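Cyclohexadienyl dehydratase (PDB 5JOS) probably catalyses the dehydration of prephenate and arogenate in phenylalanine biosynthesis, as an ancestral enzyme built on a periplasmic solute-binding fold. Local coordinates at residues A[78-92]-A[207-220]. Residues are numbered along the deposited sequence; the frame is centred on the assembly and turned at random.
Sequences LQADKFDIAMGGVTV and SEKGYMMPKGDQEF
Met87 lays its methyl over one face of the Tyr211 ring, CE standing 3.8 Å from the ring centroid and 5° off the normal, a CH-pi contact. The turn at chi3 (84°) folds CE back over the ring, and SD stays above the same face at 4.9 Å from the centroid, a Met-aromatic contact. Beyond the ring, Tyr211 OH bonds to Asp49 and Tyr237. Next to Met87 and Tyr211 in the chain, Ala86 and Met212 form an antiparallel hydrogen-bonded pair: Ala86 N bonds to Met212 O at 2.8 Å and Met212 N bonds back to Ala86 O. Strand 205-213 thereby runs against edge strand 85-86 of the parallel sheet in one lobe of this periplasmic-binding-protein fold. On the other side of the strand from Tyr211, Met212 CE meets Leu78 CD2 at 4.0 Å. A water accepts from Gly88 N and Val90 N and donates to Gly210 O where the pairing shifts by two residues. Past this step, Val92 N bonds to Glu208 O (2.9 Å) and Gly210 N to Val90 O. Lys209, bent at chi2 (-67°), carries NZ to Gly89 O at 2.7 Å and to Thr91 OG1 at 3.0 Å, with Tyr33 OH as a further partner of the ammonium.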
# COMPACT_ATOMS: atom_id res chain seq x y z
N LEU A 78 17.14 -5.64 -9.54
CA LEU A 78 17.37 -6.06 -8.17
C LEU A 78 18.37 -7.22 -8.14
O LEU A 78 19.29 -7.23 -7.34
CB LEU A 78 16.07 -6.51 -7.53
CG LEU A 78 16.21 -7.00 -6.07
CD1 LEU A 78 16.69 -5.85 -5.21
CD2 LEU A 78 14.94 -7.54 -5.46
N GLN A 79 18.21 -8.21 -9.01
CA GLN A 79 19.13 -9.34 -8.96
C GLN A 79 20.57 -9.02 -9.36
O GLN A 79 21.48 -9.76 -8.97
CB GLN A 79 18.65 -10.45 -9.85
CG GLN A 79 17.55 -11.24 -9.19
CD GLN A 79 16.90 -12.16 -10.19
OE1 GLN A 79 15.89 -11.81 -10.78
NE2 GLN A 79 17.53 -13.30 -10.44
N ALA A 80 20.73 -8.02 -10.23
CA ALA A 80 21.99 -7.55 -10.70
C ALA A 80 22.56 -6.46 -9.77
O ALA A 80 23.51 -5.79 -10.12
CB ALA A 80 21.85 -7.00 -12.09
N ASP A 81 22.03 -6.35 -8.57
CA ASP A 81 22.61 -5.51 -7.54
C ASP A 81 22.74 -3.98 -7.97
O ASP A 81 23.72 -3.28 -7.62
CB ASP A 81 23.97 -6.15 -7.11
CG ASP A 81 24.56 -5.51 -5.89
OD1 ASP A 81 23.83 -4.97 -5.00
OD2 ASP A 81 25.79 -5.50 -5.86
N LYS A 82 21.76 -3.48 -8.72
CA LYS A 82 21.62 -2.05 -9.06
C LYS A 82 21.26 -1.19 -7.86
O LYS A 82 21.39 -0.00 -7.89
CB LYS A 82 20.53 -1.85 -10.12
CG LYS A 82 20.98 -1.73 -11.56
CD LYS A 82 21.87 -2.90 -11.90
CE LYS A 82 22.93 -2.54 -12.93
NZ LYS A 82 22.33 -2.16 -14.23
N PHE A 83 20.65 -1.77 -6.84
CA PHE A 83 20.22 -1.01 -5.67
C PHE A 83 20.06 -1.98 -4.53
O PHE A 83 20.07 -3.17 -4.77
CB PHE A 83 18.94 -0.20 -5.91
CG PHE A 83 17.88 -0.93 -6.72
CD1 PHE A 83 17.13 -1.91 -6.14
CD2 PHE A 83 17.70 -0.65 -8.05
CE1 PHE A 83 16.14 -2.58 -6.87
CE2 PHE A 83 16.72 -1.28 -8.79
CZ PHE A 83 15.95 -2.25 -8.20
N ASP A 84 19.92 -1.50 -3.31
CA ASP A 84 19.92 -2.38 -2.14
C ASP A 84 18.52 -2.81 -1.77
O ASP A 84 18.31 -3.84 -1.13
CB ASP A 84 20.49 -1.61 -0.96
CG ASP A 84 21.95 -1.16 -1.21
OD1 ASP A 84 22.76 -2.03 -1.50
OD2 ASP A 84 22.25 0.05 -1.20
N ILE A 85 17.52 -2.01 -2.16
CA ILE A 85 16.18 -2.26 -1.76
C ILE A 85 15.29 -1.49 -2.73
O ILE A 85 15.61 -0.34 -3.19
CB ILE A 85 15.97 -1.82 -0.34
CG1 ILE A 85 14.55 -2.10 0.17
CG2 ILE A 85 16.20 -0.32 -0.20
CD1 ILE A 85 14.43 -1.97 1.71
N ALA A 86 14.16 -2.12 -3.05
CA ALA A 86 13.13 -1.46 -3.86
C ALA A 86 12.00 -0.92 -2.99
O ALA A 86 11.39 -1.70 -2.27
CB ALA A 86 12.63 -2.41 -4.88
N MET A 87 11.73 0.39 -3.08
CA MET A 87 10.75 1.02 -2.22
C MET A 87 9.93 1.89 -3.13
O MET A 87 10.43 2.90 -3.71
CB MET A 87 11.45 1.90 -1.19
CG MET A 87 12.33 1.08 -0.26
SD MET A 87 13.22 1.95 0.95
CE MET A 87 12.03 2.13 2.24
N GLY A 88 8.65 1.51 -3.28
CA GLY A 88 7.82 2.11 -4.32
C GLY A 88 6.47 1.46 -4.60
O GLY A 88 6.15 1.22 -5.78
N GLY A 89 5.70 1.33 -3.55
CA GLY A 89 4.41 0.60 -3.54
C GLY A 89 4.42 -0.79 -4.13
O GLY A 89 3.45 -1.20 -4.77
N VAL A 90 5.49 -1.55 -3.92
CA VAL A 90 5.57 -2.87 -4.55
C VAL A 90 4.63 -3.81 -3.86
O VAL A 90 4.80 -4.12 -2.70
CB VAL A 90 6.99 -3.44 -4.51
CG1 VAL A 90 7.09 -4.74 -5.22
CG2 VAL A 90 7.97 -2.48 -5.21
N THR A 91 3.72 -4.36 -4.63
CA THR A 91 2.86 -5.40 -4.08
C THR A 91 3.63 -6.74 -4.01
O THR A 91 4.35 -7.08 -4.94
CB THR A 91 1.66 -5.64 -5.01
OG1 THR A 91 0.91 -4.41 -5.12
CG2 THR A 91 0.77 -6.67 -4.48
N VAL A 92 3.42 -7.46 -2.93
CA VAL A 92 4.00 -8.76 -2.71
C VAL A 92 3.26 -9.77 -3.56
O VAL A 92 2.13 -10.03 -3.30
CB VAL A 92 3.87 -9.19 -1.27
CG1 VAL A 92 4.53 -10.55 -1.05
CG2 VAL A 92 4.53 -8.20 -0.35
N SER A 207 -4.22 -8.35 -0.41
CA SER A 207 -2.88 -8.17 -0.78
C SER A 207 -2.09 -7.27 0.19
O SER A 207 -2.62 -6.68 1.11
CB SER A 207 -2.77 -7.57 -2.17
OG SER A 207 -3.52 -8.30 -3.10
N GLU A 208 -0.81 -7.16 -0.07
CA GLU A 208 0.03 -6.29 0.73
C GLU A 208 1.19 -5.70 -0.03
O GLU A 208 1.57 -6.17 -1.13
CB GLU A 208 0.50 -7.08 1.98
CG GLU A 208 1.37 -8.23 1.68
CD GLU A 208 1.65 -9.19 2.88
OE1 GLU A 208 0.76 -9.48 3.68
OE2 GLU A 208 2.81 -9.59 3.04
N LYS A 209 1.72 -4.63 0.52
CA LYS A 209 2.86 -3.97 -0.04
C LYS A 209 4.02 -4.20 0.91
O LYS A 209 3.86 -4.15 2.14
CB LYS A 209 2.70 -2.43 -0.05
CG LYS A 209 1.47 -1.79 -0.73
CD LYS A 209 1.53 -2.03 -2.16
CE LYS A 209 0.53 -1.15 -2.91
NZ LYS A 209 0.77 -1.55 -4.34
N GLY A 210 5.20 -4.31 0.33
CA GLY A 210 6.39 -4.59 1.13
C GLY A 210 7.56 -3.97 0.41
O GLY A 210 7.47 -3.53 -0.77
N TYR A 211 8.68 -3.88 1.13
CA TYR A 211 9.96 -3.45 0.52
C TYR A 211 10.74 -4.68 0.04
O TYR A 211 10.89 -5.64 0.73
CB TYR A 211 10.75 -2.53 1.45
CG TYR A 211 9.90 -1.35 1.88
CD1 TYR A 211 9.35 -0.52 0.98
CD2 TYR A 211 9.62 -1.12 3.20
CE1 TYR A 211 8.55 0.55 1.37
CE2 TYR A 211 8.86 -0.03 3.61
CZ TYR A 211 8.29 0.76 2.68
OH TYR A 211 7.44 1.78 3.06
N MET A 212 11.25 -4.60 -1.17
CA MET A 212 11.81 -5.75 -1.81
C MET A 212 13.31 -5.72 -1.76
O MET A 212 13.92 -4.73 -2.13
CB MET A 212 11.38 -5.73 -3.26
CG MET A 212 11.21 -7.07 -3.88
SD MET A 212 10.57 -7.16 -5.58
CE MET A 212 11.44 -5.94 -6.50
N MET A 213 13.89 -6.82 -1.28
CA MET A 213 15.33 -6.96 -1.04
C MET A 213 15.93 -8.19 -1.78
O MET A 213 15.20 -9.17 -2.03
CB MET A 213 15.58 -7.13 0.49
CG MET A 213 15.56 -5.79 1.20
SD MET A 213 15.42 -5.77 3.00
CE MET A 213 13.72 -6.12 3.03
N PRO A 214 17.21 -8.14 -2.15
CA PRO A 214 17.77 -9.36 -2.79
C PRO A 214 17.79 -10.50 -1.80
O PRO A 214 17.95 -10.31 -0.62
CB PRO A 214 19.18 -8.95 -3.22
CG PRO A 214 19.51 -7.79 -2.34
CD PRO A 214 18.22 -7.08 -2.05
N LYS A 215 17.48 -11.68 -2.28
CA LYS A 215 17.52 -12.91 -1.46
C LYS A 215 18.83 -13.21 -0.76
O LYS A 215 19.96 -12.95 -1.26
CB LYS A 215 17.14 -14.12 -2.31
CG LYS A 215 15.64 -14.42 -2.39
CD LYS A 215 15.54 -15.72 -3.20
CE LYS A 215 14.46 -16.64 -2.73
NZ LYS A 215 13.18 -15.95 -2.88
N GLY A 216 18.70 -13.82 0.40
CA GLY A 216 19.91 -14.32 1.12
C GLY A 216 20.63 -13.36 2.05
O GLY A 216 21.72 -13.65 2.50
N ASP A 217 20.10 -12.16 2.32
CA ASP A 217 20.77 -11.35 3.37
C ASP A 217 19.81 -11.17 4.48
O ASP A 217 19.01 -10.14 4.50
CB ASP A 217 21.34 -10.01 2.88
CG ASP A 217 22.45 -9.46 3.85
OD1 ASP A 217 22.19 -8.73 4.85
OD2 ASP A 217 23.64 -9.84 3.65
N GLN A 218 19.83 -12.13 5.43
CA GLN A 218 18.79 -11.97 6.51
C GLN A 218 19.10 -10.77 7.42
O GLN A 218 18.21 -10.30 8.11
CB GLN A 218 18.51 -13.23 7.35
CG GLN A 218 17.59 -14.27 6.70
CD GLN A 218 16.63 -13.78 5.58
OE1 GLN A 218 17.02 -13.49 4.40
NE2 GLN A 218 15.34 -13.78 5.92
N GLU A 219 20.35 -10.27 7.40
CA GLU A 219 20.76 -9.23 8.27
C GLU A 219 20.09 -7.93 7.90
O GLU A 219 19.40 -7.34 8.71
CB GLU A 219 22.28 -9.08 8.22
CG GLU A 219 22.83 -8.41 9.44
CD GLU A 219 24.36 -8.48 9.54
OE1 GLU A 219 24.86 -9.40 10.23
OE2 GLU A 219 25.02 -7.62 8.90
N PHE A 220 20.18 -7.53 6.64
CA PHE A 220 19.50 -6.33 6.21
C PHE A 220 17.98 -6.50 6.36
O PHE A 220 17.27 -5.63 6.85
CB PHE A 220 19.87 -6.00 4.79
CG PHE A 220 19.38 -4.64 4.28
CD1 PHE A 220 19.21 -3.59 5.10
CD2 PHE A 220 19.09 -4.47 2.96
CE1 PHE A 220 18.80 -2.35 4.63
CE2 PHE A 220 18.67 -3.27 2.47
CZ PHE A 220 18.54 -2.19 3.30
O HOH W 1 7.50 -0.92 -1.82
O HOH W 2 0.09 -9.21 -1.75